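Local coordinates for protein BIS(5'-nucleosyl)-tetraphosphatase (Diadenosine tetraphosphatase), putative (Plasmodium falciparum, PDB 5CFJ) that probably hydrolyses diadenosine tetraphosphate asymmetrically, as a parasite member of the Nudix hydrolase family, at residues 32-38 with 115-121. Numbering follows the deposited sequence. Where two conformers were deposited one is given.
Sequences FLFLKAS and EHTDYKW. With SO4 (sulfate ion), chain C.
L33 and L35 line one face of an antiparallel strand pair together with Y119 and W121, an example of how alternation along a strand divides side chains between two faces, here with F34, K36, D118 and K120 on the other. CB of L33 sits over the six-membered ring of W121, 3.7 Å from its centroid and nearly on the ring normal, a CH-pi contact. CD1 of L33 comes within 3.8 Å of CD1 of Y119, carried there by a chi1 of 179° that places CG opposite the backbone N. L35 repeats the theme: its CB covers one face of the H116 imidazole, 3.4 Å from CD2, while CG of E115 lies against the opposite face, and CD2 of L35 rests on CB of Y119. Water 1, in the imidazole plane, joins H116 NE2 to L35 O. Between the strands, F34 and K120 exchange two backbone hydrogen bonds, both 2.9 Å, F34 N to K120 O and K120 N to F34 O. Where segment 115-121 turns a corner at T117, S38 N still reaches E115 O at 2.8 Å. On the other face the fully extended K36 carries NZ to two oxygens of a sulfate, probably from the crystallisation liquor, that also accepts a hydrogen bond from W44, whereas K120 NZ forms a salt bridge with D118 OD2 at 2.6 Å. Strand 116-122 pairs antiparallel with strand 30-37 within the mixed Nudix sheet, whose strands 6-16 and 44-50 also pair with 30-37; helix 57-69 meets L33, L35 and H116 through E68 and T69.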
loop_
_atom_site.group_PDB
_atom_site.type_symbol
_atom_site.label_atom_id
_atom_site.label_comp_id
_atom_site.label_asym_id
_atom_site.label_seq_id
_atom_site.Cartn_x
_atom_site.Cartn_y
_atom_site.Cartn_z
ATOM N N PHE A 32 7.719 -2.978 -1.660
ATOM C CA PHE A 32 6.324 -2.638 -1.496
ATOM C C PHE A 32 5.915 -1.677 -2.594
ATOM O O PHE A 32 6.649 -0.728 -2.895
ATOM C CB PHE A 32 6.086 -2.002 -0.126
ATOM C CG PHE A 32 6.471 -2.887 1.022
ATOM C CD1 PHE A 32 7.769 -2.884 1.521
ATOM C CD2 PHE A 32 5.536 -3.736 1.594
ATOM C CE1 PHE A 32 8.124 -3.718 2.566
ATOM C CE2 PHE A 32 5.878 -4.557 2.647
ATOM C CZ PHE A 32 7.172 -4.548 3.136
ATOM N N LEU A 33 4.737 -1.887 -3.171
ATOM C CA LEU A 33 4.297 -1.041 -4.273
ATOM C C LEU A 33 3.740 0.277 -3.763
ATOM O O LEU A 33 2.716 0.307 -3.086
ATOM C CB LEU A 33 3.250 -1.761 -5.123
ATOM C CG LEU A 33 2.689 -0.972 -6.309
ATOM C CD1 LEU A 33 3.806 -0.603 -7.282
ATOM C CD2 LEU A 33 1.598 -1.771 -7.024
ATOM N N PHE A 34 4.421 1.365 -4.106
ATOM C CA PHE A 34 3.990 2.705 -3.729
ATOM C C PHE A 34 3.631 3.512 -4.966
ATOM O O PHE A 34 4.283 3.405 -6.002
ATOM C CB PHE A 34 5.065 3.408 -2.888
ATOM C CG PHE A 34 4.940 3.127 -1.425
ATOM C CD1 PHE A 34 4.617 4.145 -0.550
ATOM C CD2 PHE A 34 5.093 1.840 -0.922
ATOM C CE1 PHE A 34 4.462 3.901 0.795
ATOM C CE2 PHE A 34 4.943 1.593 0.424
ATOM C CZ PHE A 34 4.622 2.624 1.288
ATOM N N LEU A 35 2.574 4.304 -4.829
ATOM C CA LEU A 35 2.000 5.063 -5.929
ATOM C C LEU A 35 2.100 6.551 -5.621
ATOM O O LEU A 35 1.790 6.976 -4.499
ATOM C CB LEU A 35 0.539 4.670 -6.137
ATOM C CG LEU A 35 0.232 3.175 -6.175
ATOM C CD1 LEU A 35 -1.267 2.968 -6.341
ATOM C CD2 LEU A 35 0.974 2.481 -7.295
ATOM N N LYS A 36 2.532 7.333 -6.606
ATOM C CA LYS A 36 2.704 8.767 -6.421
ATOM C C LYS A 36 1.439 9.518 -6.812
ATOM O O LYS A 36 1.033 9.511 -7.974
ATOM C CB LYS A 36 3.891 9.280 -7.233
ATOM C CG LYS A 36 4.194 10.739 -6.949
ATOM C CD LYS A 36 5.325 11.273 -7.802
ATOM C CE LYS A 36 5.600 12.731 -7.483
ATOM N NZ LYS A 36 6.845 13.195 -8.144
ATOM N N ALA A 37 0.821 10.171 -5.838
ATOM C CA ALA A 37 -0.434 10.875 -6.072
ATOM C C ALA A 37 -0.290 11.979 -7.116
ATOM O O ALA A 37 0.694 12.724 -7.110
ATOM C CB ALA A 37 -0.947 11.452 -4.773
ATOM N N SER A 38 -1.282 12.084 -7.998
ATOM C CA SER A 38 -1.309 13.111 -9.041
ATOM C C SER A 38 -1.668 14.481 -8.494
ATOM O O SER A 38 -1.275 15.505 -9.051
ATOM C CB SER A 38 -2.315 12.748 -10.137
ATOM O OG SER A 38 -1.951 11.562 -10.808
ATOM N N GLU A 115 -5.408 8.920 -10.765
ATOM C CA GLU A 115 -5.089 9.275 -9.387
ATOM C C GLU A 115 -3.585 9.344 -9.118
ATOM O O GLU A 115 -3.150 9.971 -8.145
ATOM C CB GLU A 115 -5.743 8.275 -8.432
ATOM C CG GLU A 115 -5.742 8.691 -6.976
ATOM C CD GLU A 115 -6.844 8.009 -6.193
ATOM O OE1 GLU A 115 -7.488 7.097 -6.751
ATOM O OE2 GLU A 115 -7.060 8.376 -5.019
ATOM N N HIS A 116 -2.792 8.693 -9.966
ATOM C CA HIS A 116 -1.352 8.621 -9.748
ATOM C C HIS A 116 -0.548 8.858 -11.014
ATOM O O HIS A 116 -0.994 8.535 -12.107
ATOM C CB HIS A 116 -0.983 7.264 -9.161
ATOM C CG HIS A 116 -1.656 6.981 -7.860
ATOM N ND1 HIS A 116 -2.796 6.207 -7.765
ATOM C CD2 HIS A 116 -1.375 7.390 -6.600
ATOM C CE1 HIS A 116 -3.173 6.139 -6.503
ATOM N NE2 HIS A 116 -2.329 6.853 -5.775
ATOM N N THR A 117 0.657 9.397 -10.852
ATOM C CA THR A 117 1.501 9.709 -12.001
ATOM C C THR A 117 2.682 8.757 -12.140
ATOM O O THR A 117 3.316 8.710 -13.189
ATOM C CB THR A 117 2.054 11.138 -11.919
ATOM O OG1 THR A 117 2.801 11.284 -10.707
ATOM C CG2 THR A 117 0.924 12.151 -11.941
ATOM N N ASP A 118 2.979 8.002 -11.089
ATOM C CA ASP A 118 4.153 7.142 -11.079
ATOM C C ASP A 118 3.976 6.053 -10.032
ATOM O O ASP A 118 3.106 6.155 -9.170
ATOM C CB ASP A 118 5.406 7.971 -10.786
ATOM C CG ASP A 118 6.690 7.301 -11.243
ATOM O OD1 ASP A 118 6.636 6.252 -11.922
ATOM O OD2 ASP A 118 7.771 7.841 -10.923
ATOM N N TYR A 119 4.789 5.005 -10.115
ATOM C CA TYR A 119 4.818 3.977 -9.081
ATOM C C TYR A 119 6.241 3.509 -8.917
ATOM O O TYR A 119 7.046 3.609 -9.842
ATOM C CB TYR A 119 3.918 2.789 -9.429
ATOM C CG TYR A 119 4.396 1.979 -10.615
ATOM C CD1 TYR A 119 5.275 0.907 -10.452
ATOM C CD2 TYR A 119 3.975 2.291 -11.899
ATOM C CE1 TYR A 119 5.714 0.174 -11.552
ATOM C CE2 TYR A 119 4.406 1.569 -12.996
ATOM C CZ TYR A 119 5.277 0.519 -12.821
ATOM O OH TYR A 119 5.692 -0.196 -13.923
ATOM N N LYS A 120 6.539 2.982 -7.743
ATOM C CA LYS A 120 7.854 2.441 -7.438
ATOM C C LYS A 120 7.699 1.302 -6.456
ATOM O O LYS A 120 6.931 1.416 -5.505
ATOM C CB LYS A 120 8.774 3.504 -6.827
ATOM C CG LYS A 120 9.277 4.558 -7.789
ATOM C CD LYS A 120 10.094 3.944 -8.910
ATOM C CE LYS A 120 10.484 5.007 -9.914
ATOM N NZ LYS A 120 9.314 5.869 -10.221
ATOM N N TRP A 121 8.440 0.226 -6.677
ATOM C CA TRP A 121 8.545 -0.843 -5.706
ATOM C C TRP A 121 9.690 -0.454 -4.786
ATOM O O TRP A 121 10.846 -0.455 -5.212
ATOM C CB TRP A 121 8.819 -2.163 -6.391
ATOM C CG TRP A 121 7.643 -2.740 -7.103
ATOM C CD1 TRP A 121 7.331 -2.621 -8.432
ATOM C CD2 TRP A 121 6.635 -3.572 -6.526
ATOM N NE1 TRP A 121 6.180 -3.319 -8.710
ATOM C CE2 TRP A 121 5.736 -3.918 -7.563
ATOM C CE3 TRP A 121 6.410 -4.067 -5.235
ATOM C CZ2 TRP A 121 4.627 -4.738 -7.345
ATOM C CZ3 TRP A 121 5.308 -4.877 -5.021
ATOM C CH2 TRP A 121 4.431 -5.209 -6.074
HETATM S S SO4 C . 9.336 12.565 -5.749
HETATM O O1 SO4 C . 9.324 12.023 -7.107
HETATM O O2 SO4 C . 8.005 13.039 -5.391
HETATM O O3 SO4 C . 9.737 11.524 -4.807
HETATM O O4 SO4 C . 10.275 13.681 -5.682
HETATM O O HOH W 1 -0.802 7.717 -3.347
HETATM O O HOH W 2 7.652 10.377 -9.973
#